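PDB 4QIT: nitronate monooxygenase family protein from Pseudomonas aeruginosa, which uses FMN and molecular oxygen to oxidise alkyl nitronates, removing their nitro group, with the toxin propionate 3-nitronate as the best and presumed physiological substrate. Local coordinates for residues V276-M290 and L302-Q316. The protein carries 1 engineered substitution. Residues are numbered along the deposited sequence; the frame is centred on the assembly and turned at random.
Sequences VTMSGRSARGLPNRM and LPDYPFVYDATKALQ
Thr312 and Tyr309, one turn apart on the helix that begins at 307, close on the carbonyl of Met278 from two directions. The hydroxyl of Thr312 donates a short hydrogen bond, OG1 to Met278 O at 2.6 Å, tilted from the carbonyl plane, and accepts one from a water that also donates to Thr277 O. The ring of Tyr309 presents its edge, CD1 lying 3.2 Å from Met278 O. Met278 CG, anti to the backbone N (chi1 -177°), lies beside Tyr309 CE1, and the bent chain brings SD to Thr312 CG2 and to Gln316 NE2, which is hydrogen-bonded to Phe327 O. Met290 meets Thr312 tip to tip, CE 3.5 Å from OG1, with SD against Leu315 CD2. Ser279 O receives a weak hydrogen bond from Tyr309 N and packs against Val308 CB and the edge of the Tyr305 ring.

The two backbones come closest here, the CA atoms of Ser279 and Tyr309 3.9 Å apart. Gly280 has no side chain on its helix-facing side, where Val308 CG2 sits 3.9 Å from its CA; its positive phi (96°) separately calls for glycine.

Tyr305 is clamped on both faces. Arg281 CD sits over one, 3.8 Å from the ring centroid in a CH-pi contact, and CB of Pro306, which follows a cis peptide bond, covers the opposite one. The arginine turns its guanidinium nearly perpendicular to the ring, and its NH1 is hydrogen-bonded to Val192 O.

The looser, partly exposed end holds Val276 against Leu302 CD2, and a second water donates to Gly280 O and Pro303 O.

Helix 307-320 thus packs on the loop that connects strands 273-275 and 283-285, beside the TIM-barrel active site, with the Tyr305 side chain about 5 Å from bound nitroethane.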
loop_
_atom_site.group_PDB
_atom_site.type_symbol
_atom_site.label_atom_id
_atom_site.label_comp_id
_atom_site.label_asym_id
_atom_site.label_seq_id
_atom_site.Cartn_x
_atom_site.Cartn_y
_atom_site.Cartn_z
ATOM N N VAL A 276 1.673 -5.405 -15.502
ATOM C CA VAL A 276 1.067 -4.751 -16.657
ATOM C C VAL A 276 1.084 -5.650 -17.889
ATOM O O VAL A 276 0.469 -5.320 -18.898
ATOM C CB VAL A 276 1.761 -3.422 -17.033
ATOM C CG1 VAL A 276 1.713 -2.453 -15.873
ATOM C CG2 VAL A 276 3.197 -3.668 -17.521
ATOM N N THR A 277 1.777 -6.782 -17.809
ATOM C CA THR A 277 1.964 -7.626 -18.997
ATOM C C THR A 277 0.786 -8.563 -19.282
ATOM O O THR A 277 0.656 -9.092 -20.390
ATOM C CB THR A 277 3.286 -8.416 -18.933
ATOM O OG1 THR A 277 3.396 -9.069 -17.664
ATOM C CG2 THR A 277 4.474 -7.471 -19.122
ATOM N N MET A 278 -0.072 -8.765 -18.291
ATOM C CA MET A 278 -1.285 -9.555 -18.476
ATOM C C MET A 278 -2.308 -8.844 -19.365
ATOM O O MET A 278 -2.848 -9.433 -20.303
ATOM C CB MET A 278 -1.912 -9.883 -17.110
ATOM C CG MET A 278 -3.157 -10.773 -17.166
ATOM S SD MET A 278 -2.809 -12.541 -17.165
ATOM C CE MET A 278 -2.145 -12.735 -15.508
ATOM N N SER A 279 -2.578 -7.574 -19.084
ATOM C CA SER A 279 -3.702 -6.911 -19.730
ATOM C C SER A 279 -3.339 -5.604 -20.407
ATOM O O SER A 279 -4.131 -5.071 -21.178
ATOM C CB SER A 279 -4.785 -6.626 -18.700
ATOM O OG SER A 279 -4.361 -5.576 -17.845
ATOM N N GLY A 280 -2.166 -5.064 -20.079
ATOM C CA GLY A 280 -1.759 -3.755 -20.556
ATOM C C GLY A 280 -2.038 -2.642 -19.558
ATOM O O GLY A 280 -1.680 -1.485 -19.793
ATOM N N ARG A 281 -2.677 -2.993 -18.444
ATOM C CA ARG A 281 -2.945 -2.047 -17.355
ATOM C C ARG A 281 -2.573 -2.723 -16.045
ATOM O O ARG A 281 -2.827 -3.918 -15.861
ATOM C CB ARG A 281 -4.426 -1.645 -17.312
ATOM C CG ARG A 281 -4.701 -0.190 -17.713
ATOM C CD ARG A 281 -6.187 0.117 -17.581
ATOM N NE ARG A 281 -6.503 1.537 -17.752
ATOM C CZ ARG A 281 -6.413 2.448 -16.787
ATOM N NH1 ARG A 281 -5.982 2.100 -15.585
ATOM N NH2 ARG A 281 -6.738 3.717 -17.032
ATOM N N SER A 282 -1.987 -1.960 -15.125
ATOM C CA SER A 282 -1.544 -2.516 -13.850
ATOM C C SER A 282 -2.690 -3.208 -13.106
ATOM O O SER A 282 -3.779 -2.637 -12.939
ATOM C CB SER A 282 -0.990 -1.399 -12.971
ATOM O OG SER A 282 -0.372 -1.927 -11.808
ATOM N N ALA A 283 -2.434 -4.438 -12.660
ATOM C CA ALA A 283 -3.442 -5.261 -11.994
ATOM C C ALA A 283 -2.770 -6.215 -11.028
ATOM O O ALA A 283 -1.648 -6.656 -11.273
ATOM C CB ALA A 283 -4.257 -6.023 -13.018
ATOM N N ARG A 284 -3.451 -6.514 -9.922
ATOM C CA ARG A 284 -2.888 -7.325 -8.859
ATOM C C ARG A 284 -3.445 -8.746 -8.829
ATOM O O ARG A 284 -4.659 -8.948 -8.777
ATOM C CB ARG A 284 -3.130 -6.671 -7.499
ATOM C CG ARG A 284 -2.552 -7.514 -6.340
ATOM C CD ARG A 284 -2.796 -6.892 -4.950
ATOM N NE ARG A 284 -2.194 -5.563 -4.846
ATOM C CZ ARG A 284 -0.891 -5.324 -4.747
ATOM N NH1 ARG A 284 -0.010 -6.326 -4.727
ATOM N NH2 ARG A 284 -0.472 -4.065 -4.693
ATOM N N GLY A 285 -2.557 -9.730 -8.819
ATOM C CA GLY A 285 -3.007 -11.102 -8.669
ATOM C C GLY A 285 -1.912 -12.020 -8.189
ATOM O O GLY A 285 -0.846 -11.571 -7.768
ATOM N N LEU A 286 -2.185 -13.319 -8.252
ATOM C CA LEU A 286 -1.223 -14.340 -7.835
ATOM C C LEU A 286 -0.243 -14.563 -8.989
ATOM O O LEU A 286 -0.636 -15.032 -10.061
ATOM C CB LEU A 286 -1.966 -15.642 -7.490
ATOM C CG LEU A 286 -3.125 -15.495 -6.500
ATOM C CD1 LEU A 286 -3.901 -16.794 -6.314
ATOM C CD2 LEU A 286 -2.629 -15.021 -5.155
ATOM N N PRO A 287 1.032 -14.206 -8.792
ATOM C CA PRO A 287 1.979 -14.181 -9.916
ATOM C C PRO A 287 2.213 -15.549 -10.555
ATOM O O PRO A 287 2.270 -16.593 -9.889
ATOM C CB PRO A 287 3.274 -13.630 -9.292
ATOM C CG PRO A 287 3.092 -13.791 -7.816
ATOM C CD PRO A 287 1.630 -13.709 -7.537
ATOM N N ASN A 288 2.331 -15.525 -11.874
ATOM C CA ASN A 288 2.583 -16.728 -12.650
ATOM C C ASN A 288 3.402 -16.361 -13.885
ATOM O O ASN A 288 4.071 -15.335 -13.898
ATOM C CB ASN A 288 1.273 -17.444 -12.996
ATOM C CG ASN A 288 0.322 -16.588 -13.819
ATOM O OD1 ASN A 288 0.715 -15.606 -14.451
ATOM N ND2 ASN A 288 -0.946 -16.984 -13.828
ATOM N N ARG A 289 3.329 -17.170 -14.939
ATOM C CA ARG A 289 4.181 -16.924 -16.105
ATOM C C ARG A 289 3.816 -15.666 -16.901
ATOM O O ARG A 289 4.648 -15.138 -17.651
ATOM C CB ARG A 289 4.243 -18.172 -16.995
ATOM C CG ARG A 289 4.808 -19.373 -16.255
ATOM C CD ARG A 289 4.944 -20.585 -17.161
ATOM N NE ARG A 289 5.887 -20.354 -18.253
ATOM C CZ ARG A 289 6.031 -21.181 -19.284
ATOM N NH1 ARG A 289 5.293 -22.274 -19.356
ATOM N NH2 ARG A 289 6.903 -20.906 -20.243
ATOM N N MET A 290 2.598 -15.159 -16.714
ATOM C CA MET A 290 2.220 -13.892 -17.333
ATOM C C MET A 290 2.734 -12.661 -16.597
ATOM O O MET A 290 2.534 -11.542 -17.069
ATOM C CB MET A 290 0.702 -13.784 -17.505
ATOM C CG MET A 290 0.144 -14.589 -18.660
ATOM S SD MET A 290 1.025 -14.277 -20.215
ATOM C CE MET A 290 0.953 -12.483 -20.363
ATOM N N LEU A 302 5.001 -2.253 -25.008
ATOM C CA LEU A 302 3.679 -2.796 -24.726
ATOM C C LEU A 302 2.617 -2.124 -25.584
ATOM O O LEU A 302 2.556 -0.888 -25.637
ATOM C CB LEU A 302 3.350 -2.533 -23.260
ATOM C CG LEU A 302 2.295 -3.370 -22.550
ATOM C CD1 LEU A 302 2.676 -4.836 -22.598
ATOM C CD2 LEU A 302 2.152 -2.898 -21.107
ATOM N N PRO A 303 1.752 -2.922 -26.244
ATOM C CA PRO A 303 0.566 -2.333 -26.882
ATOM C C PRO A 303 -0.376 -1.689 -25.852
ATOM O O PRO A 303 -0.164 -1.814 -24.642
ATOM C CB PRO A 303 -0.116 -3.546 -27.547
ATOM C CG PRO A 303 0.992 -4.557 -27.713
ATOM C CD PRO A 303 1.883 -4.363 -26.522
ATOM N N ASP A 304 -1.409 -1.009 -26.330
ATOM C CA ASP A 304 -2.338 -0.320 -25.454
ATOM C C ASP A 304 -3.286 -1.323 -24.791
ATOM O O ASP A 304 -3.479 -2.440 -25.272
ATOM C CB ASP A 304 -3.127 0.689 -26.287
ATOM C CG ASP A 304 -3.677 1.836 -25.475
ATOM O OD1 ASP A 304 -3.357 1.951 -24.265
ATOM O OD2 ASP A 304 -4.433 2.645 -26.060
ATOM N N TYR A 305 -3.852 -0.926 -23.660
ATOM C CA TYR A 305 -4.998 -1.623 -23.101
ATOM C C TYR A 305 -6.215 -1.333 -23.995
ATOM O O TYR A 305 -6.402 -0.205 -24.428
ATOM C CB TYR A 305 -5.237 -1.087 -21.690
ATOM C CG TYR A 305 -6.436 -1.666 -20.983
ATOM C CD1 TYR A 305 -6.345 -2.854 -20.261
ATOM C CD2 TYR A 305 -7.661 -1.012 -21.021
ATOM C CE1 TYR A 305 -7.457 -3.383 -19.602
ATOM C CE2 TYR A 305 -8.775 -1.528 -20.381
ATOM C CZ TYR A 305 -8.667 -2.709 -19.671
ATOM O OH TYR A 305 -9.787 -3.201 -19.029
ATOM N N PRO A 306 -7.061 -2.341 -24.267
ATOM C CA PRO A 306 -7.037 -3.713 -23.766
ATOM C C PRO A 306 -6.523 -4.730 -24.803
ATOM O O PRO A 306 -6.744 -5.943 -24.644
ATOM C CB PRO A 306 -8.521 -3.965 -23.491
ATOM C CG PRO A 306 -9.193 -3.282 -24.669
ATOM C CD PRO A 306 -8.318 -2.069 -24.996
ATOM N N PHE A 307 -5.858 -4.251 -25.856
ATOM C CA PHE A 307 -5.321 -5.139 -26.880
ATOM C C PHE A 307 -4.375 -6.177 -26.293
ATOM O O PHE A 307 -4.366 -7.329 -26.731
ATOM C CB PHE A 307 -4.625 -4.335 -27.994
ATOM C CG PHE A 307 -5.523 -3.340 -28.671
ATOM C CD1 PHE A 307 -6.336 -3.730 -29.733
ATOM C CD2 PHE A 307 -5.558 -2.015 -28.249
ATOM C CE1 PHE A 307 -7.173 -2.810 -30.354
ATOM C CE2 PHE A 307 -6.391 -1.093 -28.866
ATOM C CZ PHE A 307 -7.201 -1.495 -29.917
ATOM N N VAL A 308 -3.559 -5.772 -25.321
ATOM C CA VAL A 308 -2.675 -6.714 -24.639
ATOM C C VAL A 308 -3.457 -7.879 -24.041
ATOM O O VAL A 308 -3.056 -9.037 -24.177
ATOM C CB VAL A 308 -1.841 -6.021 -23.543
ATOM C CG1 VAL A 308 -0.969 -7.033 -22.797
ATOM C CG2 VAL A 308 -0.984 -4.928 -24.154
ATOM N N TYR A 309 -4.584 -7.580 -23.392
ATOM C CA TYR A 309 -5.388 -8.653 -22.807
ATOM C C TYR A 309 -5.949 -9.614 -23.857
ATOM O O TYR A 309 -6.092 -10.800 -23.591
ATOM C CB TYR A 309 -6.498 -8.103 -21.898
ATOM C CG TYR A 309 -6.941 -9.108 -20.845
ATOM C CD1 TYR A 309 -6.014 -9.930 -20.221
ATOM C CD2 TYR A 309 -8.273 -9.227 -20.475
ATOM C CE1 TYR A 309 -6.392 -10.847 -19.254
ATOM C CE2 TYR A 309 -8.665 -10.152 -19.502
ATOM C CZ TYR A 309 -7.712 -10.951 -18.897
ATOM O OH TYR A 309 -8.071 -11.871 -17.933
ATOM N N ASP A 310 -6.248 -9.112 -25.051
ATOM C CA ASP A 310 -6.701 -9.980 -26.134
ATOM C C ASP A 310 -5.613 -11.004 -26.477
ATOM O O ASP A 310 -5.907 -12.184 -26.678
ATOM C CB ASP A 310 -7.072 -9.133 -27.354
ATOM C CG ASP A 310 -7.827 -9.923 -28.410
ATOM O OD1 ASP A 310 -8.627 -10.812 -28.049
ATOM O OD2 ASP A 310 -7.620 -9.655 -29.618
ATOM N N ALA A 311 -4.360 -10.560 -26.513
ATOM C CA ALA A 311 -3.251 -11.468 -26.782
ATOM C C ALA A 311 -3.114 -12.494 -25.652
ATOM O O ALA A 311 -2.967 -13.697 -25.890
ATOM C CB ALA A 311 -1.938 -10.686 -26.979
ATOM N N THR A 312 -3.181 -12.013 -24.420
ATOM C CA THR A 312 -3.054 -12.881 -23.259
ATOM C C THR A 312 -4.178 -13.912 -23.214
ATOM O O THR A 312 -3.928 -15.086 -22.911
ATOM C CB THR A 312 -3.032 -12.045 -21.973
ATOM O OG1 THR A 312 -1.853 -11.227 -21.972
ATOM C CG2 THR A 312 -3.036 -12.924 -20.723
ATOM N N LYS A 313 -5.405 -13.488 -23.518
ATOM C CA LYS A 313 -6.533 -14.426 -23.543
ATOM C C LYS A 313 -6.316 -15.553 -24.550
ATOM O O LYS A 313 -6.614 -16.719 -24.270
ATOM C CB LYS A 313 -7.851 -13.697 -23.801
ATOM C CG LYS A 313 -8.387 -12.989 -22.583
ATOM C CD LYS A 313 -9.738 -12.347 -22.886
ATOM C CE LYS A 313 -10.689 -12.457 -21.713
ATOM N NZ LYS A 313 -12.110 -12.391 -22.178
ATOM N N ALA A 314 -5.764 -15.216 -25.709
ATOM C CA ALA A 314 -5.416 -16.237 -26.687
ATOM C C ALA A 314 -4.398 -17.235 -26.130
ATOM O O ALA A 314 -4.533 -18.438 -26.336
ATOM C CB ALA A 314 -4.890 -15.595 -27.960
ATOM N N LEU A 315 -3.389 -16.741 -25.415
ATOM C CA LEU A 315 -2.384 -17.623 -24.832
ATOM C C LEU A 315 -2.991 -18.477 -23.719
ATOM O O LEU A 315 -2.703 -19.662 -23.615
ATOM C CB LEU A 315 -1.183 -16.806 -24.334
ATOM C CG LEU A 315 -0.043 -17.605 -23.708
ATOM C CD1 LEU A 315 0.469 -18.701 -24.651
ATOM C CD2 LEU A 315 1.091 -16.677 -23.289
ATOM N N GLN A 316 -3.847 -17.865 -22.906
ATOM C CA GLN A 316 -4.560 -18.584 -21.862
ATOM C C GLN A 316 -5.369 -19.731 -22.448
ATOM O O GLN A 316 -5.423 -20.822 -21.873
ATOM C CB GLN A 316 -5.475 -17.624 -21.090
ATOM C CG GLN A 316 -4.702 -16.674 -20.173
ATOM C CD GLN A 316 -5.588 -15.603 -19.569
ATOM O OE1 GLN A 316 -6.679 -15.325 -20.073
ATOM N NE2 GLN A 316 -5.129 -14.999 -18.476
HETATM O O HOH W 1 0.565 -10.219 -23.057
HETATM O O HOH W 2 -0.456 -0.494 -22.158
#